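Local atomic coordinates of bromo domain-containing protein (Trypanosoma cruzi, PDB entry 6NEY), a protein that is of uncharacterised function but carries a bromodomain, a module that probably recognises acetylated lysines, as in its relatives. Residues Y10-L15 and A64-S69; G29-D34 and A99-R104. All blocks are in the same frame, centred on the assembly; numbering follows the deposited sequence.

Interaction 1: residues Y10-L15 and A64-S69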
ATOM      1  N   TYR A  10      -9.237 -11.061  -7.927  1.00 20.20           N
ATOM      2  CA  TYR A  10      -9.222  -9.611  -8.230  1.00 20.85           C
ATOM      3  C   TYR A  10      -8.541  -9.313  -9.558  1.00 22.17           C
ATOM      4  O   TYR A  10      -7.436  -9.761  -9.822  1.00 25.55           O
ATOM      5  CB  TYR A  10      -8.581  -8.816  -7.090  1.00 20.35           C
ATOM      6  CG  TYR A  10      -9.182  -9.067  -5.739  1.00 20.73           C
ATOM      7  CD1 TYR A  10     -10.533  -8.862  -5.520  1.00 21.28           C
ATOM      8  CD2 TYR A  10      -8.419  -9.533  -4.686  1.00 19.99           C
ATOM      9  CE1 TYR A  10     -11.107  -9.081  -4.281  1.00 21.37           C
ATOM     10  CE2 TYR A  10      -8.972  -9.744  -3.436  1.00 20.89           C
ATOM     11  CZ  TYR A  10     -10.317  -9.524  -3.235  1.00 20.93           C
ATOM     12  OH  TYR A  10     -10.894  -9.754  -2.020  1.00 24.13           O
ATOM     13  N   PRO A  11      -9.159  -8.475 -10.411  1.00 21.23           N
ATOM     14  CA  PRO A  11      -8.526  -8.069 -11.659  1.00 21.67           C
ATOM     15  C   PRO A  11      -7.388  -7.078 -11.365  1.00 22.32           C
ATOM     16  O   PRO A  11      -7.563  -6.194 -10.548  1.00 19.80           O
ATOM     17  CB  PRO A  11      -9.629  -7.417 -12.504  1.00 21.06           C
ATOM     18  CG  PRO A  11     -10.842  -7.311 -11.593  1.00 21.94           C
ATOM     19  CD  PRO A  11     -10.480  -7.853 -10.221  1.00 22.07           C
ATOM     20  N   GLU A  12      -6.232  -7.263 -12.019  1.00 23.11           N
ATOM     21  CA  GLU A  12      -5.064  -6.360 -11.840  1.00 25.35           C
ATOM     22  C   GLU A  12      -5.505  -4.913 -12.075  1.00 23.24           C
ATOM     23  O   GLU A  12      -5.040  -4.020 -11.343  1.00 22.61           O
ATOM     24  CB  GLU A  12      -3.937  -6.729 -12.807  1.00 28.12           C
ATOM     25  CG  GLU A  12      -3.201  -7.975 -12.417  1.00 32.55           C
ATOM     26  CD  GLU A  12      -3.983  -9.251 -12.621  1.00 36.79           C
ATOM     27  OE1 GLU A  12      -4.901  -9.280 -13.510  1.00 33.67           O
ATOM     28  OE2 GLU A  12      -3.703 -10.203 -11.864  1.00 45.30           O
ATOM     29  N   GLU A  13      -6.393  -4.671 -13.044  1.00 21.64           N
ATOM     30  CA  GLU A  13      -6.779  -3.292 -13.412  1.00 23.68           C
ATOM     31  C   GLU A  13      -7.413  -2.591 -12.200  1.00 21.54           C
ATOM     32  O   GLU A  13      -7.148  -1.397 -11.972  1.00 21.74           O
ATOM     33  CB  GLU A  13      -7.698  -3.309 -14.630  1.00 25.39           C
ATOM     34  CG  GLU A  13      -7.040  -3.877 -15.886  1.00 31.71           C
ATOM     35  CD  GLU A  13      -7.088  -5.388 -16.113  1.00 34.67           C
ATOM     36  OE1 GLU A  13      -7.469  -6.152 -15.162  1.00 29.17           O
ATOM     37  OE2 GLU A  13      -6.722  -5.814 -17.261  1.00 34.79           O
ATOM     38  N   GLU A  14      -8.220  -3.318 -11.438  1.00 22.47           N
ATOM     39  CA  GLU A  14      -8.910  -2.771 -10.248  1.00 20.78           C
ATOM     40  C   GLU A  14      -7.922  -2.555  -9.109  1.00 19.95           C
ATOM     41  O   GLU A  14      -8.078  -1.559  -8.395  1.00 19.80           O
ATOM     42  CB  GLU A  14     -10.061  -3.672  -9.809  1.00 20.60           C
ATOM     43  CG  GLU A  14     -11.231  -3.602 -10.748  1.00 21.58           C
ATOM     44  CD  GLU A  14     -12.429  -4.407 -10.277  1.00 22.84           C
ATOM     45  OE1 GLU A  14     -12.295  -5.149  -9.247  1.00 22.22           O
ATOM     46  OE2 GLU A  14     -13.491  -4.284 -10.925  1.00 22.72           O
ATOM     47  N   LEU A  15      -6.957  -3.457  -8.926  1.00 19.67           N
ATOM     48  CA  LEU A  15      -5.973  -3.354  -7.831  1.00 20.22           C
ATOM     49  C   LEU A  15      -5.004  -2.199  -8.123  1.00 20.55           C
ATOM     50  O   LEU A  15      -4.565  -1.531  -7.182  1.00 20.22           O
ATOM     51  CB  LEU A  15      -5.261  -4.696  -7.640  1.00 20.81           C
ATOM     52  CG  LEU A  15      -6.123  -5.838  -7.096  1.00 22.42           C
ATOM     53  CD1 LEU A  15      -5.278  -7.029  -6.672  1.00 26.59           C
ATOM     54  CD2 LEU A  15      -6.990  -5.387  -5.932  1.00 23.19           C
ATOM     55  N   ALA A  64      -0.155  -4.602 -10.858  1.00 25.22           N
ATOM     56  CA  ALA A  64      -0.177  -4.775 -12.327  1.00 25.88           C
ATOM     57  C   ALA A  64       0.408  -6.153 -12.700  1.00 28.49           C
ATOM     58  O   ALA A  64      -0.043  -6.749 -13.682  1.00 27.10           O
ATOM     59  CB  ALA A  64       0.569  -3.622 -12.933  1.00 25.02           C
ATOM     60  N   ASN A  65       1.327  -6.673 -11.889  1.00 29.87           N
ATOM     61  CA  ASN A  65       2.064  -7.938 -12.135  1.00 32.93           C
ATOM     62  C   ASN A  65       1.331  -9.116 -11.492  1.00 34.87           C
ATOM     63  O   ASN A  65       1.917 -10.212 -11.484  1.00 34.67           O
ATOM     64  CB  ASN A  65       3.498  -7.875 -11.598  1.00 33.91           C
ATOM     65  CG  ASN A  65       4.377  -6.904 -12.358  1.00 39.44           C
ATOM     66  N   GLU A  66       0.112  -8.914 -10.964  1.00 35.12           N
ATOM     67  CA  GLU A  66      -0.737  -9.985 -10.356  1.00 34.36           C
ATOM     68  C   GLU A  66      -0.225 -10.415  -8.974  1.00 32.53           C
ATOM     69  O   GLU A  66      -0.749 -11.412  -8.457  1.00 33.94           O
ATOM     70  CB  GLU A  66      -0.783 -11.271 -11.194  1.00 40.95           C
ATOM     71  CG  GLU A  66      -1.025 -11.099 -12.683  1.00 44.60           C
ATOM     72  CD  GLU A  66      -1.527 -12.393 -13.315  1.00 53.09           C
ATOM     73  OE1 GLU A  66      -0.807 -13.412 -13.201  1.00 60.94           O
ATOM     74  OE2 GLU A  66      -2.661 -12.410 -13.859  1.00 53.68           O
ATOM     75  N   ALA A  67       0.676  -9.669  -8.342  1.00 31.20           N
ATOM     76  CA  ALA A  67       1.257 -10.036  -7.027  1.00 30.13           C
ATOM     77  C   ALA A  67       0.147 -10.230  -5.981  1.00 28.89           C
ATOM     78  O   ALA A  67       0.273 -11.120  -5.112  1.00 27.61           O
ATOM     79  CB  ALA A  67       2.236  -8.975  -6.593  1.00 32.32           C
ATOM     80  N   TYR A  68      -0.932  -9.439  -6.062  1.00 28.64           N
ATOM     81  CA  TYR A  68      -1.948  -9.307  -4.981  1.00 25.85           C
ATOM     82  C   TYR A  68      -3.270 -10.021  -5.313  1.00 26.03           C
ATOM     83  O   TYR A  68      -4.122 -10.123  -4.407  1.00 26.57           O
ATOM     84  CB  TYR A  68      -2.256  -7.823  -4.729  1.00 25.41           C
ATOM     85  CG  TYR A  68      -1.102  -6.952  -4.310  1.00 25.53           C
ATOM     86  CD1 TYR A  68      -0.208  -7.321  -3.308  1.00 27.35           C
ATOM     87  CD2 TYR A  68      -0.942  -5.702  -4.888  1.00 25.13           C
ATOM     88  CE1 TYR A  68       0.823  -6.475  -2.914  1.00 25.43           C
ATOM     89  CE2 TYR A  68       0.067  -4.843  -4.500  1.00 27.45           C
ATOM     90  CZ  TYR A  68       0.969  -5.234  -3.522  1.00 27.78           C
ATOM     91  OH  TYR A  68       1.956  -4.348  -3.182  1.00 25.08           O
ATOM     92  N   SER A  69      -3.456 -10.508  -6.540  1.00 24.11           N
ATOM     93  CA  SER A  69      -4.796 -10.857  -7.102  1.00 25.58           C
ATOM     94  C   SER A  69      -5.352 -12.164  -6.512  1.00 27.70           C
ATOM     95  O   SER A  69      -6.547 -12.443  -6.751  1.00 25.03           O
ATOM     96  CB  SER A  69      -4.751 -10.937  -8.594  1.00 25.93           C
ATOM     97  OG  SER A  69      -4.384  -9.695  -9.174  1.00 28.48           O
TER
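Glu12, in the first turn of helix 12-21, reaches across to Ser69 and Glu66 and accounts for the largest share of the 355 Å² buried here. CG, set anti to the carbonyl carbon by chi1 (-74°), lies 3.6 Å from Ala64 O, and the bend at chi2 (72°) then swings the carboxylate toward Ser69 and Glu66. There Ser69 OG donates to Glu12 OE2 at 2.8 Å, coming from above the carboxylate plane, 59° out of it. The Glu66 carboxylate lies close by, its OE2 only 3.2 Å from Glu12 OE2; Lys8 forms a salt bridge to each glutamate and probably offsets much of their mutual repulsion. Glu66 is also the C-prime residue of the Schellman motif that ends helix 56-64. A second tie is of main-chain type: Tyr10 N donates to Ser69 O at 3.2 Å through a bent bond. Among the buried residues, Leu15 sets CD1 against Tyr68 CB (3.7 Å). The contact thus fastens the start of helix 12-21 to the end of helix 56-64 and the loop leading to helix 75-92, while Tyr10 and Leu15 also touch helix 97-124 and Tyr68 hydrogen-bonds to Asp80 of helix 75-92.

Interaction 2: residues G29-D34 and A99-R104; sequences GLFSMD and ANIAER
In the left-handed four-helix bundle of the bromodomain, the long ZA loop joins helix 12-21 to helix 56-64, and here one of its turns, 29-34, is packed against the start of the last helix, 97-124. The contact is wholly apolar: no hydrogen bond crosses between the segments, and just 154 Å² is buried, yet three of the four touching residues, Phe31, Ile101 and Ala102, are buried in the domain. The backbones stay well apart, Leu30 CA and Ala102 CA being 8.0 Å from each other, which leaves side chains to span the gap.

Two consecutive loop residues meet two consecutive helix residues. Leu30 has CG anti to the backbone N (chi1 -176°), an extension that takes CD2 to the helix, where it touches the CG2 branch of Ile101 at 3.6 Å; the two chains cross obliquely. Leu30 also lies over its neighbour, with CG 3.7 Å above one face of the Phe31 ring and shifted toward the rim, so the leucine covers part of that ring face. The turn that presents them is braced by Met33 N donating to Gly29 O at 2.9 Å.

Neighbouring helices add to the packing. Phe31 stacks on Phe105, three residues beyond Ala102 on helix 97-124, and touches Met84, while Leu30 rests on Cys88, both on helix 75-92. Bromodomains generally form their acetyl-lysine pocket between the ZA and BC loops; this contact joins the ZA loop to helix 97-124. Phe31 meets the helix with its ring edge: CZ lies 3.7 Å from Ala102 CB, and that methyl carbon sits in the plane of the ring.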
ATOM      1  N   GLY A  29       3.267  13.393  -0.782  1.00 20.11           N
ATOM      2  CA  GLY A  29       4.161  12.479  -1.500  1.00 22.26           C
ATOM      3  C   GLY A  29       4.912  11.552  -0.557  1.00 21.20           C
ATOM      4  O   GLY A  29       5.840  10.902  -1.015  1.00 20.07           O
ATOM      5  N   LEU A  30       4.526  11.496   0.716  1.00 20.93           N
ATOM      6  CA  LEU A  30       5.283  10.740   1.743  1.00 22.53           C
ATOM      7  C   LEU A  30       5.424   9.280   1.298  1.00 20.84           C
ATOM      8  O   LEU A  30       6.511   8.732   1.440  1.00 21.21           O
ATOM      9  CB  LEU A  30       4.545  10.878   3.075  1.00 23.12           C
ATOM     10  CG  LEU A  30       5.180  10.252   4.310  1.00 26.59           C
ATOM     11  CD1 LEU A  30       6.645  10.655   4.476  1.00 28.41           C
ATOM     12  CD2 LEU A  30       4.379  10.683   5.542  1.00 25.16           C
ATOM     13  N   PHE A  31       4.374   8.686   0.729  1.00 19.71           N
ATOM     14  CA  PHE A  31       4.357   7.250   0.363  1.00 20.61           C
ATOM     15  C   PHE A  31       4.477   7.068  -1.149  1.00 21.01           C
ATOM     16  O   PHE A  31       4.505   5.912  -1.592  1.00 23.95           O
ATOM     17  CB  PHE A  31       3.123   6.591   0.996  1.00 20.43           C
ATOM     18  CG  PHE A  31       3.156   6.738   2.492  1.00 21.18           C
ATOM     19  CD1 PHE A  31       4.120   6.064   3.227  1.00 20.86           C
ATOM     20  CD2 PHE A  31       2.301   7.612   3.147  1.00 20.55           C
ATOM     21  CE1 PHE A  31       4.190   6.208   4.606  1.00 21.50           C
ATOM     22  CE2 PHE A  31       2.399   7.779   4.521  1.00 20.51           C
ATOM     23  CZ  PHE A  31       3.333   7.078   5.242  1.00 20.23           C
ATOM     24  N   SER A  32       4.492   8.134  -1.944  1.00 21.56           N
ATOM     25  CA  SER A  32       4.479   7.958  -3.418  1.00 26.00           C
ATOM     26  C   SER A  32       5.844   8.342  -3.986  1.00 31.22           C
ATOM     27  O   SER A  32       6.152   7.871  -5.081  1.00 30.73           O
ATOM     28  CB  SER A  32       3.371   8.706  -4.065  1.00 26.69           C
ATOM     29  OG  SER A  32       3.253  10.022  -3.531  1.00 26.25           O
ATOM     30  N   MET A  33       6.617   9.147  -3.248  1.00 34.19           N
ATOM     31  CA  MET A  33       7.984   9.554  -3.662  1.00 36.85           C
ATOM     32  C   MET A  33       8.880   8.314  -3.664  1.00 36.66           C
ATOM     33  O   MET A  33       8.643   7.373  -2.863  1.00 36.19           O
ATOM     34  CB  MET A  33       8.574  10.657  -2.768  1.00 38.54           C
ATOM     35  CG  MET A  33       9.203  10.190  -1.465  1.00 39.69           C
ATOM     36  SD  MET A  33      10.081  11.567  -0.609  1.00 44.08           S
ATOM     37  CE  MET A  33       8.784  12.208   0.450  1.00 42.60           C
ATOM     38  N   ASP A  34       9.860   8.305  -4.565  1.00 37.21           N
ATOM     39  CA  ASP A  34      10.928   7.274  -4.616  1.00 36.85           C
ATOM     40  C   ASP A  34      12.082   7.788  -3.741  1.00 36.61           C
ATOM     41  O   ASP A  34      12.857   8.652  -4.232  1.00 39.79           O
ATOM     42  CB  ASP A  34      11.313   7.012  -6.069  1.00 41.33           C
ATOM     43  CG  ASP A  34      12.320   5.894  -6.268  1.00 44.46           C
ATOM     44  OD1 ASP A  34      12.975   5.501  -5.275  1.00 47.39           O
ATOM     45  OD2 ASP A  34      12.437   5.428  -7.422  1.00 47.41           O
ATOM     46  N   ALA A  99       4.676  11.846  10.932  1.00 21.03           N
ATOM     47  CA  ALA A  99       4.163  10.660  11.652  1.00 20.46           C
ATOM     48  C   ALA A  99       2.632  10.766  11.713  1.00 18.50           C
ATOM     49  O   ALA A  99       1.994   9.711  11.564  1.00 19.07           O
ATOM     50  CB  ALA A  99       4.779  10.532  13.020  1.00 21.42           C
ATOM     51  N   ASN A 100       2.093  11.982  11.837  1.00 19.23           N
ATOM     52  CA  ASN A 100       0.617  12.226  11.875  1.00 19.88           C
ATOM     53  C   ASN A 100       0.039  11.847  10.516  1.00 19.69           C
ATOM     54  O   ASN A 100      -1.025  11.241  10.463  1.00 19.64           O
ATOM     55  CB  ASN A 100       0.255  13.675  12.208  1.00 22.62           C
ATOM     56  CG  ASN A 100       0.616  14.052  13.631  1.00 25.20           C
ATOM     57  OD1 ASN A 100       0.891  13.173  14.456  1.00 22.22           O
ATOM     58  ND2 ASN A 100       0.565  15.344  13.924  1.00 25.70           N
ATOM     59  N   ILE A 101       0.719  12.218   9.434  1.00 19.52           N
ATOM     60  CA  ILE A 101       0.280  11.808   8.076  1.00 18.44           C
ATOM     61  C   ILE A 101       0.313  10.285   8.000  1.00 17.73           C
ATOM     62  O   ILE A 101      -0.618   9.721   7.483  1.00 18.89           O
ATOM     63  CB  ILE A 101       1.146  12.455   6.984  1.00 18.10           C
ATOM     64  CG1 ILE A 101       0.872  13.960   6.889  1.00 19.54           C
ATOM     65  CG2 ILE A 101       0.933  11.738   5.658  1.00 18.17           C
ATOM     66  CD1 ILE A 101       1.900  14.720   6.053  1.00 19.50           C
ATOM     67  N   ALA A 102       1.397   9.640   8.427  1.00 17.86           N
ATOM     68  CA  ALA A 102       1.531   8.170   8.297  1.00 19.33           C
ATOM     69  C   ALA A 102       0.345   7.479   8.982  1.00 18.53           C
ATOM     70  O   ALA A 102      -0.221   6.524   8.381  1.00 18.29           O
ATOM     71  CB  ALA A 102       2.832   7.676   8.872  1.00 18.59           C
ATOM     72  N   GLU A 103      -0.017   7.911  10.188  1.00 20.43           N
ATOM     73  CA  GLU A 103      -1.105   7.236  10.962  1.00 21.54           C
ATOM     74  C   GLU A 103      -2.459   7.506  10.274  1.00 21.12           C
ATOM     75  O   GLU A 103      -3.286   6.558  10.177  1.00 20.64           O
ATOM     76  CB  GLU A 103      -1.156   7.654  12.438  1.00 21.88           C
ATOM     77  CG  GLU A 103      -2.081   6.736  13.229  1.00 22.88           C
ATOM     78  CD  GLU A 103      -2.142   6.947  14.732  1.00 25.02           C
ATOM     79  OE1 GLU A 103      -1.631   7.969  15.214  1.00 25.80           O
ATOM     80  OE2 GLU A 103      -2.778   6.102  15.397  1.00 25.65           O
ATOM     81  N   ARG A 104      -2.685   8.706   9.746  1.00 19.90           N
ATOM     82  CA  ARG A 104      -3.961   8.978   9.031  1.00 19.76           C
ATOM     83  C   ARG A 104      -3.986   8.150   7.736  1.00 19.19           C
ATOM     84  O   ARG A 104      -5.074   7.634   7.352  1.00 18.01           O
ATOM     85  CB  ARG A 104      -4.133  10.468   8.737  1.00 21.96           C
ATOM     86  CG  ARG A 104      -4.449  11.328   9.952  1.00 22.15           C
ATOM     87  CD  ARG A 104      -4.859  12.721   9.502  1.00 23.70           C
ATOM     88  NE  ARG A 104      -3.799  13.415   8.787  1.00 21.50           N
ATOM     89  CZ  ARG A 104      -2.897  14.234   9.327  1.00 24.00           C
ATOM     90  NH1 ARG A 104      -1.989  14.824   8.557  1.00 23.58           N
ATOM     91  NH2 ARG A 104      -2.919  14.507  10.616  1.00 25.41           N
TER

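Interactions 1 and 2 lie on opposite sides of the chain's centre, their own centres 23 Å apart and their nearest atoms about 11 Å apart, so they do not touch. Along the chain the segments alternate: 10-15, 29-34, 64-69, 99-104. Interaction 1 joins the start of helix 12-21 to the loop connecting helices 56-64 and 75-92, whereas interaction 2 holds the ZA loop against the beginning of helix 97-124. Both contacts touch helix 75-92, and helix 97-124 carries one side of interaction 2 and is touched by Tyr10 and Leu15 of interaction 1. One contact is partly polar and the other apolar; together they tie down loops at separate places on a single bromodomain bundle.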